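Local coordinates for protein beta2-microglobulin (Anolis carolinensis, PDB 7CPO) that pairs with the MHC class I heavy chain as its light chain, probably supporting a molecule that displays peptides to T cells, at residues B[7-11]-B[92-96]; B[35-41]-B[78-84]. All blocks are in the same frame, centred on the assembly; numbering follows the deposited sequence.

Contact 1 of 2, residues B[7-11]-B[92-96]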
# COMPACT_ATOMS: atom_id res chain seq x y z
N VAL B 7 6.52 4.11 10.70
CA VAL B 7 7.24 2.85 10.58
C VAL B 7 6.74 1.87 11.64
O VAL B 7 6.29 2.28 12.71
CB VAL B 7 8.77 3.09 10.70
CG1 VAL B 7 9.58 1.77 10.64
CG2 VAL B 7 9.21 4.04 9.61
N GLN B 8 6.79 0.58 11.32
CA GLN B 8 6.32 -0.46 12.22
C GLN B 8 7.11 -1.74 11.93
O GLN B 8 7.35 -2.08 10.77
CB GLN B 8 4.82 -0.69 12.04
CG GLN B 8 4.23 -1.79 12.88
CD GLN B 8 2.77 -1.51 13.21
OE1 GLN B 8 2.48 -0.63 14.02
NE2 GLN B 8 1.86 -2.25 12.58
N VAL B 9 7.53 -2.42 12.99
CA VAL B 9 8.27 -3.67 12.89
C VAL B 9 7.49 -4.77 13.59
O VAL B 9 6.83 -4.54 14.61
CB VAL B 9 9.68 -3.53 13.51
CG1 VAL B 9 10.48 -2.46 12.76
CG2 VAL B 9 9.60 -3.22 15.01
N TYR B 10 7.55 -5.99 13.03
CA TYR B 10 6.75 -7.08 13.57
C TYR B 10 7.22 -8.40 12.96
O TYR B 10 7.87 -8.41 11.90
CB TYR B 10 5.25 -6.88 13.28
CG TYR B 10 4.97 -6.49 11.83
CD1 TYR B 10 4.53 -7.44 10.92
CD2 TYR B 10 5.18 -5.19 11.39
CE1 TYR B 10 4.29 -7.09 9.58
CE2 TYR B 10 4.96 -4.84 10.07
CZ TYR B 10 4.51 -5.79 9.17
OH TYR B 10 4.28 -5.42 7.87
N PHE B 11 6.90 -9.50 13.64
CA PHE B 11 6.99 -10.86 13.14
C PHE B 11 5.64 -11.29 12.59
O PHE B 11 4.59 -10.79 13.00
CB PHE B 11 7.38 -11.84 14.25
CG PHE B 11 8.82 -11.79 14.66
CD1 PHE B 11 9.82 -11.67 13.72
CD2 PHE B 11 9.16 -11.90 16.00
CE1 PHE B 11 11.14 -11.64 14.11
CE2 PHE B 11 10.47 -11.87 16.40
CZ PHE B 11 11.47 -11.74 15.45
N ILE B 92 16.27 4.08 14.26
CA ILE B 92 16.21 2.64 14.50
C ILE B 92 14.92 2.34 15.24
O ILE B 92 14.59 3.02 16.22
CB ILE B 92 17.44 2.15 15.28
CG1 ILE B 92 18.57 1.79 14.31
CG2 ILE B 92 17.09 0.91 16.10
CD1 ILE B 92 19.24 3.00 13.68
N TYR B 93 14.19 1.34 14.76
CA TYR B 93 12.95 0.87 15.36
C TYR B 93 13.21 -0.53 15.86
O TYR B 93 13.43 -1.45 15.05
CB TYR B 93 11.80 0.88 14.35
CG TYR B 93 11.45 2.27 13.89
CD1 TYR B 93 10.34 2.92 14.41
CD2 TYR B 93 12.23 2.93 12.94
CE1 TYR B 93 10.01 4.21 14.00
CE2 TYR B 93 11.92 4.22 12.53
CZ TYR B 93 10.80 4.85 13.06
OH TYR B 93 10.48 6.13 12.66
N LYS B 94 13.21 -0.70 17.18
CA LYS B 94 13.48 -1.98 17.81
C LYS B 94 12.17 -2.76 17.95
O LYS B 94 11.11 -2.19 18.20
CB LYS B 94 14.13 -1.81 19.19
CG LYS B 94 15.28 -0.77 19.29
CD LYS B 94 16.60 -1.38 19.79
CE LYS B 94 17.79 -0.39 19.67
NZ LYS B 94 18.85 -0.84 18.68
N LEU B 95 12.27 -4.07 17.79
CA LEU B 95 11.12 -4.94 17.96
C LEU B 95 11.16 -5.53 19.36
O LEU B 95 12.19 -6.08 19.77
CB LEU B 95 11.13 -6.05 16.90
CG LEU B 95 10.25 -7.26 17.16
CD1 LEU B 95 8.82 -6.92 16.83
CD2 LEU B 95 10.73 -8.42 16.32
N ASP B 96 10.06 -5.43 20.10
CA ASP B 96 10.07 -6.05 21.42
C ASP B 96 9.03 -7.16 21.49
O ASP B 96 8.06 -7.17 20.73
CB ASP B 96 9.86 -5.01 22.55
CG ASP B 96 8.45 -4.48 22.63
OD1 ASP B 96 7.92 -4.06 21.58
OD2 ASP B 96 7.89 -4.46 23.75
O HOH W 1 7.26 5.75 13.12

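Contact 2 of 2, residues B[35-41]-B[78-84]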
# COMPACT_ATOMS: atom_id res chain seq x y z
N ILE B 35 13.81 5.99 -0.06
CA ILE B 35 13.89 5.60 1.33
C ILE B 35 14.76 4.35 1.41
O ILE B 35 14.73 3.50 0.52
CB ILE B 35 12.49 5.37 1.94
CG1 ILE B 35 12.53 5.42 3.47
CG2 ILE B 35 11.89 4.06 1.44
CD1 ILE B 35 11.14 5.37 4.14
N ASN B 36 15.55 4.26 2.47
CA ASN B 36 16.39 3.09 2.68
C ASN B 36 16.01 2.44 4.00
O ASN B 36 15.99 3.10 5.04
CB ASN B 36 17.87 3.45 2.64
CG ASN B 36 18.75 2.22 2.70
OD1 ASN B 36 18.84 1.47 1.72
ND2 ASN B 36 19.39 2.00 3.84
N ILE B 37 15.73 1.14 3.94
CA ILE B 37 15.20 0.38 5.06
C ILE B 37 16.07 -0.86 5.20
O ILE B 37 16.13 -1.68 4.28
CB ILE B 37 13.73 -0.01 4.84
CG1 ILE B 37 12.87 1.25 4.79
CG2 ILE B 37 13.27 -0.94 5.94
CD1 ILE B 37 11.66 1.13 3.93
N THR B 38 16.73 -1.00 6.34
CA THR B 38 17.69 -2.07 6.58
C THR B 38 17.25 -2.87 7.80
O THR B 38 17.07 -2.30 8.88
CB THR B 38 19.10 -1.53 6.79
OG1 THR B 38 19.52 -0.82 5.61
CG2 THR B 38 20.07 -2.66 7.04
N LEU B 39 17.06 -4.18 7.61
CA LEU B 39 16.75 -5.08 8.71
C LEU B 39 18.02 -5.41 9.47
O LEU B 39 19.02 -5.82 8.86
CB LEU B 39 16.14 -6.38 8.19
CG LEU B 39 14.67 -6.37 7.80
CD1 LEU B 39 14.30 -5.02 7.17
CD2 LEU B 39 14.42 -7.53 6.87
N LEU B 40 17.98 -5.26 10.79
CA LEU B 40 19.14 -5.51 11.64
C LEU B 40 18.85 -6.63 12.62
O LEU B 40 17.76 -6.69 13.20
CB LEU B 40 19.55 -4.26 12.41
CG LEU B 40 19.85 -3.03 11.56
CD1 LEU B 40 19.98 -1.80 12.45
CD2 LEU B 40 21.12 -3.26 10.75
N LYS B 41 19.82 -7.53 12.76
CA LYS B 41 19.86 -8.53 13.82
C LYS B 41 21.10 -8.23 14.65
O LYS B 41 22.23 -8.32 14.14
CB LYS B 41 19.90 -9.94 13.25
CG LYS B 41 19.96 -11.06 14.29
CD LYS B 41 20.38 -12.38 13.63
CE LYS B 41 20.10 -13.60 14.51
NZ LYS B 41 20.90 -14.79 14.10
N PHE B 78 16.14 -7.84 17.18
CA PHE B 78 15.76 -7.47 15.82
C PHE B 78 15.32 -6.01 15.76
O PHE B 78 14.57 -5.54 16.63
CB PHE B 78 14.64 -8.37 15.32
CG PHE B 78 15.00 -9.81 15.31
CD1 PHE B 78 15.70 -10.35 14.24
CD2 PHE B 78 14.66 -10.64 16.37
CE1 PHE B 78 16.05 -11.67 14.22
CE2 PHE B 78 14.99 -11.97 16.36
CZ PHE B 78 15.69 -12.49 15.28
N ALA B 79 15.76 -5.32 14.72
CA ALA B 79 15.44 -3.90 14.58
C ALA B 79 15.49 -3.50 13.11
O ALA B 79 15.84 -4.30 12.22
CB ALA B 79 16.39 -3.04 15.42
N CYS B 80 15.12 -2.25 12.85
CA CYS B 80 14.97 -1.75 11.50
C CYS B 80 15.54 -0.34 11.45
O CYS B 80 15.17 0.51 12.27
CB CYS B 80 13.50 -1.78 11.06
SG CYS B 80 13.19 -0.88 9.53
N LYS B 81 16.43 -0.09 10.50
CA LYS B 81 17.04 1.22 10.33
C LYS B 81 16.43 1.88 9.10
O LYS B 81 16.57 1.38 7.98
CB LYS B 81 18.55 1.08 10.18
CG LYS B 81 19.32 2.38 10.05
CD LYS B 81 20.79 2.07 9.74
CE LYS B 81 21.49 3.23 9.07
NZ LYS B 81 22.93 2.91 8.76
N VAL B 82 15.75 3.01 9.32
CA VAL B 82 15.08 3.77 8.26
C VAL B 82 15.84 5.08 8.04
O VAL B 82 16.03 5.85 8.99
CB VAL B 82 13.62 4.05 8.62
CG1 VAL B 82 12.96 4.94 7.55
CG2 VAL B 82 12.85 2.75 8.83
N GLU B 83 16.24 5.33 6.80
CA GLU B 83 16.85 6.60 6.40
C GLU B 83 15.96 7.29 5.37
O GLU B 83 15.49 6.64 4.43
CB GLU B 83 18.24 6.38 5.83
CG GLU B 83 19.10 5.49 6.67
CD GLU B 83 20.27 4.96 5.89
OE1 GLU B 83 20.32 3.74 5.61
OE2 GLU B 83 21.14 5.78 5.53
N HIS B 84 15.74 8.59 5.55
CA HIS B 84 14.85 9.34 4.67
C HIS B 84 15.18 10.82 4.75
O HIS B 84 15.68 11.30 5.77
CB HIS B 84 13.38 9.11 5.04
CG HIS B 84 12.41 9.73 4.08
ND1 HIS B 84 11.57 10.77 4.42
CD2 HIS B 84 12.15 9.46 2.78
CE1 HIS B 84 10.84 11.11 3.38
NE2 HIS B 84 11.16 10.33 2.37

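Contact 1 of 2, residues B[7-11]-B[92-96]
Val7 sits over one face of the Tyr93 ring: its CB is 3.7 Å from the ring centroid and only 15° off the normal, a CH-pi contact. The two side chains cross at about a right angle. With CG1 of Val7 anti to the backbone N (chi1 177°), that methyl covers the end of the ring next to CB, near CG and CD2, while CG2 lies toward CZ and OH. A water accepts a hydrogen bond from Val7 N and makes a weak one with Tyr93 OH, loosely tying the ring's hydroxyl to strand 7-11. Val9 fills the middle, its CG1 3.9 Å from Tyr93 CB and its CG2 3.7 Å from Leu95 CB. Beyond it, Leu95 repeats the theme with roles exchanged: its CD2 lies 3.6 Å from the centroid of the Phe11 ring, over the face. A serine in place of Tyr93 would probably leave Val7 without its aromatic cover and the water without its weak second partner. Strand axes 7.3 Å apart and inclined at 36° are too far apart for backbone pairing, so the edges of the two immunoglobulin sheets are joined here by C-H groups laid over ring faces and by aliphatic packing, with polar bridging confined to one water.

Contact 2 of 2, residues B[35-41]-B[78-84]
Antiparallel strand pairing in the interior of one sheet of an immunoglobulin C1-set sandwich defines this contact: 36-41 and 78-83 run at 155° to each other, with axes 4.6 Å apart. Asn36, Thr38 and Leu40 form hydrogen-bonded pairs with Glu83, Lys81 and Ala79, each closed by two backbone bonds. The shortest of these backbone bonds is Leu40 N to Ala79 O, 2.7 Å. The non-hydrogen-bonded pairs include Ile37 with Val82 and Leu39 with Cys80, whose side chains lie on the face turned to the other sheet. There Ile37 CG2 comes 3.6 Å from Cys80 SG, the sulfur that forms the disulfide to Cys25 across the sandwich. Ile35 CD1 extends this apolar row to Val82 CG1, at 3.9 Å. On the reverse face Leu40 CD1 packs 3.9 Å from Lys81 CB, and Asn36 and Glu83 run alongside each other in the same direction. Asn36 has CG anti to its N (chi1 -173°), which carries the amide alongside the Glu83 side chain and brings ND2 to OE1. The amide plane stands 89° from that of the carboxylate, and Asn36 ND2 donates a short but bent bond to Glu83 OE1, 2.7 Å long, from above the carboxylate plane.

The contacts share one sheet through 92-96, which runs beside 78-84: Tyr93 N to Cys80 O (2.8 Å) and Leu95 N to Phe78 O (3.0 Å) are probable hydrogen bonds. Contact 2 is the more enclosed, seven of its fourteen touching residues being buried, and works within that sheet through backbone bonds. Contact 1 is more peripheral, with two of seven buried; it spans the two sheets at their margin mainly through side chains, with one water and no direct hydrogen bond, burying 350 Å² against 631 Å². Its strand 7-11 also faces the MHC class I chain, where Tyr10 OH bonds to Pro237 O of that chain. Phe11 of contact 1 and Phe78 of contact 2 meet edge-to-face, carrying the packing from one contact to the other.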